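Outer surface protein (Bacillus cereus ATCC 14579, PDB 1X7F) is of unknown function but is probably a 6-phospho-N-acetylmuramidase that cleaves 6-phosphorylated N-acetylmuramic acid from its disaccharide with N-acetylglucosamine in cell-wall recycling. Local coordinates at residues E279-H293 / V309-R321. Sequence-based numbering, arbitrary orientation. Where two conformers were deposited one is given.
Sequences EATEVEKRATLQELH and VRKKYKDYDFPVR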
loop_
_atom_site.group_PDB
_atom_site.type_symbol
_atom_site.label_atom_id
_atom_site.label_comp_id
_atom_site.label_asym_id
_atom_site.label_seq_id
_atom_site.Cartn_x
_atom_site.Cartn_y
_atom_site.Cartn_z
ATOM N N GLU A 279 -3.844 -7.916 31.607
ATOM C CA GLU A 279 -3.576 -9.216 32.203
ATOM C C GLU A 279 -2.589 -10.091 31.409
ATOM O O GLU A 279 -2.182 -11.149 31.902
ATOM C CB GLU A 279 -4.897 -9.970 32.416
ATOM C CG GLU A 279 -5.897 -9.250 33.336
ATOM C CD GLU A 279 -6.532 -8.006 32.700
ATOM O OE1 GLU A 279 -6.842 -8.022 31.482
ATOM O OE2 GLU A 279 -6.719 -7.002 33.429
ATOM N N ALA A 280 -2.189 -9.643 30.214
ATOM C CA ALA A 280 -1.306 -10.426 29.336
ATOM C C ALA A 280 0.041 -10.701 29.997
ATOM O O ALA A 280 0.707 -9.772 30.476
ATOM C CB ALA A 280 -1.122 -9.730 27.976
ATOM N N THR A 281 0.442 -11.973 30.045
ATOM C CA THR A 281 1.722 -12.328 30.684
ATOM C C THR A 281 2.863 -12.131 29.686
ATOM O O THR A 281 2.620 -12.030 28.481
ATOM C CB THR A 281 1.735 -13.787 31.211
ATOM O OG1 THR A 281 1.604 -14.698 30.108
ATOM C CG2 THR A 281 0.518 -14.083 32.127
ATOM N N GLU A 282 4.092 -12.098 30.197
ATOM C CA GLU A 282 5.285 -11.984 29.378
ATOM C C GLU A 282 5.400 -13.072 28.319
ATOM O O GLU A 282 5.822 -12.804 27.197
ATOM C CB GLU A 282 6.549 -11.965 30.257
ATOM C CG GLU A 282 6.761 -10.658 31.014
ATOM C CD GLU A 282 6.557 -9.428 30.141
ATOM O OE1 GLU A 282 5.653 -8.619 30.454
ATOM O OE2 GLU A 282 7.276 -9.268 29.128
ATOM N N VAL A 283 5.030 -14.296 28.673
ATOM C CA VAL A 283 5.119 -15.403 27.738
ATOM C C VAL A 283 4.049 -15.271 26.637
ATOM O O VAL A 283 4.303 -15.596 25.486
ATOM C CB VAL A 283 5.071 -16.785 28.458
ATOM C CG1 VAL A 283 3.719 -17.021 29.104
ATOM C CG2 VAL A 283 5.377 -17.916 27.485
ATOM N N GLU A 284 2.870 -14.770 26.999
ATOM C CA GLU A 284 1.802 -14.521 26.029
ATOM C C GLU A 284 2.215 -13.434 25.037
ATOM O O GLU A 284 1.965 -13.567 23.846
ATOM C CB GLU A 284 0.483 -14.146 26.734
ATOM C CG GLU A 284 -0.227 -15.330 27.358
ATOM C CD GLU A 284 -1.306 -14.947 28.367
ATOM O OE1 GLU A 284 -1.518 -13.738 28.632
ATOM O OE2 GLU A 284 -1.947 -15.876 28.906
ATOM N N LYS A 285 2.858 -12.378 25.534
ATOM C CA LYS A 285 3.370 -11.309 24.681
ATOM C C LYS A 285 4.508 -11.777 23.765
ATOM O O LYS A 285 4.578 -11.351 22.631
ATOM C CB LYS A 285 3.844 -10.126 25.525
ATOM C CG LYS A 285 2.735 -9.399 26.274
ATOM C CD LYS A 285 3.300 -8.094 26.824
ATOM C CE LYS A 285 2.332 -7.406 27.767
ATOM N NZ LYS A 285 2.806 -6.022 28.078
ATOM N N ARG A 286 5.389 -12.650 24.264
ATOM C CA ARG A 286 6.476 -13.213 23.446
ATOM C C ARG A 286 5.920 -14.105 22.333
ATOM O O ARG A 286 6.352 -13.999 21.182
ATOM C CB ARG A 286 7.476 -13.998 24.314
ATOM C CG ARG A 286 8.752 -14.415 23.583
ATOM C CD ARG A 286 9.732 -15.316 24.382
ATOM N NE ARG A 286 9.582 -15.097 25.809
ATOM C CZ ARG A 286 9.280 -16.032 26.698
ATOM N NH1 ARG A 286 9.152 -17.308 26.343
ATOM N NH2 ARG A 286 9.146 -15.680 27.966
ATOM N N ALA A 287 4.966 -14.972 22.679
ATOM C CA ALA A 287 4.267 -15.810 21.694
ATOM C C ALA A 287 3.644 -14.951 20.597
ATOM O O ALA A 287 3.644 -15.319 19.440
ATOM C CB ALA A 287 3.181 -16.656 22.371
ATOM N N THR A 288 3.109 -13.804 20.980
ATOM C CA THR A 288 2.459 -12.897 20.040
ATOM C C THR A 288 3.460 -12.165 19.139
ATOM O O THR A 288 3.291 -12.145 17.917
ATOM C CB THR A 288 1.598 -11.883 20.831
ATOM O OG1 THR A 288 0.587 -12.601 21.568
ATOM C CG2 THR A 288 0.824 -10.947 19.872
ATOM N N LEU A 289 4.495 -11.584 19.751
ATOM C CA LEU A 289 5.373 -10.608 19.085
ATOM C C LEU A 289 6.637 -11.184 18.466
ATOM O O LEU A 289 7.158 -10.637 17.494
ATOM C CB LEU A 289 5.797 -9.507 20.058
ATOM C CG LEU A 289 4.763 -8.606 20.717
ATOM C CD1 LEU A 289 5.467 -7.685 21.724
ATOM C CD2 LEU A 289 4.010 -7.805 19.679
ATOM N N GLN A 290 7.137 -12.269 19.044
ATOM C CA GLN A 290 8.444 -12.795 18.671
ATOM C C GLN A 290 8.333 -13.824 17.555
ATOM O O GLN A 290 9.330 -14.240 16.988
ATOM C CB GLN A 290 9.165 -13.386 19.899
ATOM C CG GLN A 290 10.655 -13.412 19.748
ATOM C CD GLN A 290 11.381 -13.843 21.010
ATOM O OE1 GLN A 290 11.836 -14.985 21.103
ATOM N NE2 GLN A 290 11.488 -12.933 21.984
ATOM N N GLU A 291 7.114 -14.223 17.241
ATOM C CA GLU A 291 6.886 -15.286 16.277
ATOM C C GLU A 291 6.458 -14.750 14.927
ATOM O O GLU A 291 5.649 -13.826 14.844
ATOM C CB GLU A 291 5.796 -16.253 16.787
ATOM C CG GLU A 291 6.032 -16.813 18.186
ATOM C CD GLU A 291 7.315 -17.613 18.290
ATOM O OE1 GLU A 291 7.590 -18.396 17.353
ATOM O OE2 GLU A 291 8.049 -17.454 19.301
ATOM N N LEU A 292 7.003 -15.349 13.877
ATOM C CA LEU A 292 6.430 -15.255 12.553
ATOM C C LEU A 292 5.291 -16.273 12.482
ATOM O O LEU A 292 5.524 -17.489 12.423
ATOM C CB LEU A 292 7.502 -15.529 11.492
ATOM C CG LEU A 292 7.106 -15.569 10.010
ATOM C CD1 LEU A 292 6.195 -14.395 9.616
ATOM C CD2 LEU A 292 8.361 -15.613 9.127
ATOM N N HIS A 293 4.059 -15.770 12.520
ATOM C CA HIS A 293 2.879 -16.610 12.511
ATOM C C HIS A 293 2.528 -17.068 11.105
ATOM O O HIS A 293 2.777 -16.354 10.134
ATOM C CB HIS A 293 1.700 -15.874 13.144
ATOM C CG HIS A 293 1.963 -15.442 14.548
ATOM N ND1 HIS A 293 1.998 -16.335 15.600
ATOM C CD2 HIS A 293 2.250 -14.225 15.069
ATOM C CE1 HIS A 293 2.279 -15.678 16.715
ATOM N NE2 HIS A 293 2.437 -14.398 16.419
ATOM N N VAL A 309 3.183 -22.281 16.818
ATOM C CA VAL A 309 3.498 -21.589 18.074
ATOM C C VAL A 309 3.406 -22.491 19.305
ATOM O O VAL A 309 4.231 -22.383 20.214
ATOM C CB VAL A 309 2.599 -20.312 18.266
ATOM C CG1 VAL A 309 2.338 -19.988 19.734
ATOM C CG2 VAL A 309 3.230 -19.126 17.575
ATOM N N ARG A 310 2.420 -23.392 19.324
ATOM C CA ARG A 310 2.150 -24.225 20.504
ATOM C C ARG A 310 3.144 -25.362 20.735
ATOM O O ARG A 310 3.082 -26.046 21.755
ATOM C CB ARG A 310 0.705 -24.755 20.505
ATOM C CG ARG A 310 0.455 -25.986 19.658
ATOM C CD ARG A 310 -1.018 -26.310 19.461
ATOM N NE ARG A 310 -1.238 -26.978 18.180
ATOM C CZ ARG A 310 -1.405 -28.286 18.025
ATOM N NH1 ARG A 310 -1.400 -29.098 19.072
ATOM N NH2 ARG A 310 -1.592 -28.785 16.813
ATOM N N LYS A 311 4.050 -25.569 19.787
ATOM C CA LYS A 311 5.179 -26.470 19.981
ATOM C C LYS A 311 6.257 -25.849 20.868
ATOM O O LYS A 311 6.865 -26.536 21.691
ATOM C CB LYS A 311 5.791 -26.857 18.636
ATOM C CG LYS A 311 5.074 -27.993 17.923
ATOM C CD LYS A 311 6.012 -28.692 16.924
ATOM C CE LYS A 311 6.214 -27.849 15.666
ATOM N NZ LYS A 311 4.894 -27.465 15.090
ATOM N N LYS A 312 6.487 -24.549 20.695
ATOM C CA LYS A 312 7.474 -23.822 21.484
ATOM C C LYS A 312 6.972 -23.447 22.871
ATOM O O LYS A 312 7.773 -23.221 23.777
ATOM C CB LYS A 312 7.931 -22.553 20.759
ATOM C CG LYS A 312 8.664 -22.806 19.456
ATOM C CD LYS A 312 8.764 -21.531 18.618
ATOM C CE LYS A 312 9.959 -20.698 19.024
ATOM N NZ LYS A 312 11.240 -21.438 18.772
ATOM N N TYR A 313 5.654 -23.376 23.035
ATOM C CA TYR A 313 5.074 -22.811 24.251
ATOM C C TYR A 313 4.304 -23.803 25.119
ATOM O O TYR A 313 3.755 -23.427 26.154
ATOM C CB TYR A 313 4.244 -21.558 23.922
ATOM C CG TYR A 313 5.129 -20.397 23.478
ATOM C CD1 TYR A 313 5.335 -20.119 22.122
ATOM C CD2 TYR A 313 5.793 -19.603 24.418
ATOM C CE1 TYR A 313 6.165 -19.064 21.712
ATOM C CE2 TYR A 313 6.617 -18.541 24.021
ATOM C CZ TYR A 313 6.800 -18.280 22.670
ATOM O OH TYR A 313 7.614 -17.241 22.285
ATOM N N LYS A 314 4.307 -25.073 24.721
ATOM C CA LYS A 314 3.488 -26.089 25.389
ATOM C C LYS A 314 4.000 -26.455 26.787
ATOM O O LYS A 314 3.244 -26.985 27.608
ATOM C CB LYS A 314 3.365 -27.343 24.522
ATOM C CG LYS A 314 4.670 -28.055 24.254
ATOM C CD LYS A 314 4.404 -29.414 23.680
ATOM C CE LYS A 314 5.674 -30.035 23.168
ATOM N NZ LYS A 314 5.548 -31.523 23.135
ATOM N N ASP A 315 5.278 -26.167 27.035
ATOM C CA ASP A 315 5.921 -26.400 28.330
ATOM C C ASP A 315 5.663 -25.267 29.313
ATOM O O ASP A 315 6.009 -25.382 30.484
ATOM C CB ASP A 315 7.437 -26.523 28.161
ATOM C CG ASP A 315 7.859 -27.794 27.451
ATOM O OD1 ASP A 315 7.274 -28.872 27.724
ATOM O OD2 ASP A 315 8.806 -27.797 26.619
ATOM N N TYR A 316 5.079 -24.175 28.831
ATOM C CA TYR A 316 4.971 -22.942 29.606
ATOM C C TYR A 316 3.631 -22.779 30.334
ATOM O O TYR A 316 2.652 -23.465 30.032
ATOM C CB TYR A 316 5.283 -21.724 28.722
ATOM C CG TYR A 316 6.753 -21.641 28.329
ATOM C CD1 TYR A 316 7.278 -22.467 27.321
ATOM C CD2 TYR A 316 7.622 -20.762 28.978
ATOM C CE1 TYR A 316 8.611 -22.404 26.959
ATOM C CE2 TYR A 316 8.960 -20.688 28.621
ATOM C CZ TYR A 316 9.450 -21.511 27.606
ATOM O OH TYR A 316 10.776 -21.468 27.259
ATOM N N ASP A 317 3.606 -21.852 31.285
ATOM C CA ASP A 317 2.496 -21.698 32.199
ATOM C C ASP A 317 1.520 -20.695 31.633
ATOM O O ASP A 317 1.864 -19.539 31.415
ATOM C CB ASP A 317 3.013 -21.233 33.566
ATOM C CG ASP A 317 2.030 -21.504 34.709
ATOM O OD1 ASP A 317 2.109 -20.760 35.723
ATOM O OD2 ASP A 317 1.182 -22.431 34.704
ATOM N N PHE A 318 0.299 -21.156 31.379
ATOM C CA PHE A 318 -0.767 -20.304 30.893
ATOM C C PHE A 318 -1.944 -20.480 31.830
ATOM O O PHE A 318 -2.901 -21.200 31.504
ATOM C CB PHE A 318 -1.143 -20.687 29.466
ATOM C CG PHE A 318 -0.087 -20.348 28.467
ATOM C CD1 PHE A 318 0.858 -21.300 28.084
ATOM C CD2 PHE A 318 -0.010 -19.066 27.926
ATOM C CE1 PHE A 318 1.854 -20.976 27.169
ATOM C CE2 PHE A 318 0.998 -18.738 27.019
ATOM C CZ PHE A 318 1.919 -19.697 26.638
ATOM N N PRO A 319 -1.876 -19.852 33.008
ATOM C CA PRO A 319 -2.924 -20.037 34.001
ATOM C C PRO A 319 -4.256 -19.523 33.477
ATOM O O PRO A 319 -4.305 -18.541 32.717
ATOM C CB PRO A 319 -2.433 -19.208 35.200
ATOM C CG PRO A 319 -0.942 -19.068 34.975
ATOM C CD PRO A 319 -0.826 -18.926 33.484
ATOM N N VAL A 320 -5.317 -20.222 33.850
ATOM C CA VAL A 320 -6.680 -19.819 33.540
ATOM C C VAL A 320 -6.982 -18.472 34.221
ATOM O O VAL A 320 -6.652 -18.281 35.391
ATOM C CB VAL A 320 -7.687 -20.924 33.999
ATOM C CG1 VAL A 320 -9.103 -20.487 33.779
ATOM C CG2 VAL A 320 -7.447 -22.237 33.243
ATOM N N ARG A 321 -7.550 -17.526 33.478
ATOM C CA ARG A 321 -8.132 -16.322 34.093
ATOM C C ARG A 321 -9.541 -16.055 33.572
ATOM O O ARG A 321 -10.223 -16.984 33.194
ATOM C CB ARG A 321 -7.216 -15.098 33.995
ATOM C CG ARG A 321 -6.346 -15.032 32.769
ATOM C CD ARG A 321 -5.380 -13.849 32.746
ATOM N NE ARG A 321 -5.230 -13.405 31.363
ATOM C CZ ARG A 321 -4.216 -13.722 30.564
ATOM N NH1 ARG A 321 -3.209 -14.462 31.019
ATOM N NH2 ARG A 321 -4.213 -13.289 29.301
HETATM O O HOH W 1 1.288 -17.086 31.049
#
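Helix 282-289 and the short, weakly bonded helix 309-313 run roughly antiparallel, their axes 145° apart and 10.9 Å at closest approach, and after a type I turn from Tyr313 to Tyr316 the chain continues toward the start of the first helix. Both belong to the C-terminal domain of the MupG family, where helix 282-289 packs on a mixed beta sheet: Glu284 and Thr288 touch Val361 of strand 358-364, and Phe318 reaches Ile333 of strand 330-334. Tyr313 fills the gap between the helices. Its ring is broad enough to take the small methyl of Ala287 over its centre, a CH-pi contact with CB 3.9 Å from the ring centroid, while Val283 CG2 lies 3.5 Å from Tyr313 CD2. The two methyls of the branched valine serve different rings: CG2 also reaches Tyr316, while CG1 meets Phe318 CE2 at 3.8 Å. Beyond the ring, Tyr313 OH donates to Glu291 OE2 on the anti side of the carboxylate, which satisfies the hydroxyl of this buried residue. Val309 CG2 fits against Glu291 CG and the edge of the His293 ring. At the helix start, Thr281 and Glu284 form a capping box, in which the Thr281 OG1 bond to Glu284 N is weak. With CG anti to its carbonyl carbon (chi1 -76°) and the chain extended beyond it, Glu284 passes the edge of Phe318 to meet Arg321 coming from the opposite direction. The guanidinium grips the carboxylate end-on in a salt bridge: NH1 donates to the syn lone pair of Glu284 OE2, and NH2 turns also to Ile360 O. This pairing probably favours an ionised carboxylate despite its burial. Glu284 OE1 accepts from Thr281 N at 3.0 Å and, on the opposite face of the carboxylate plane, from Arg321 NH2 at 2.8 Å.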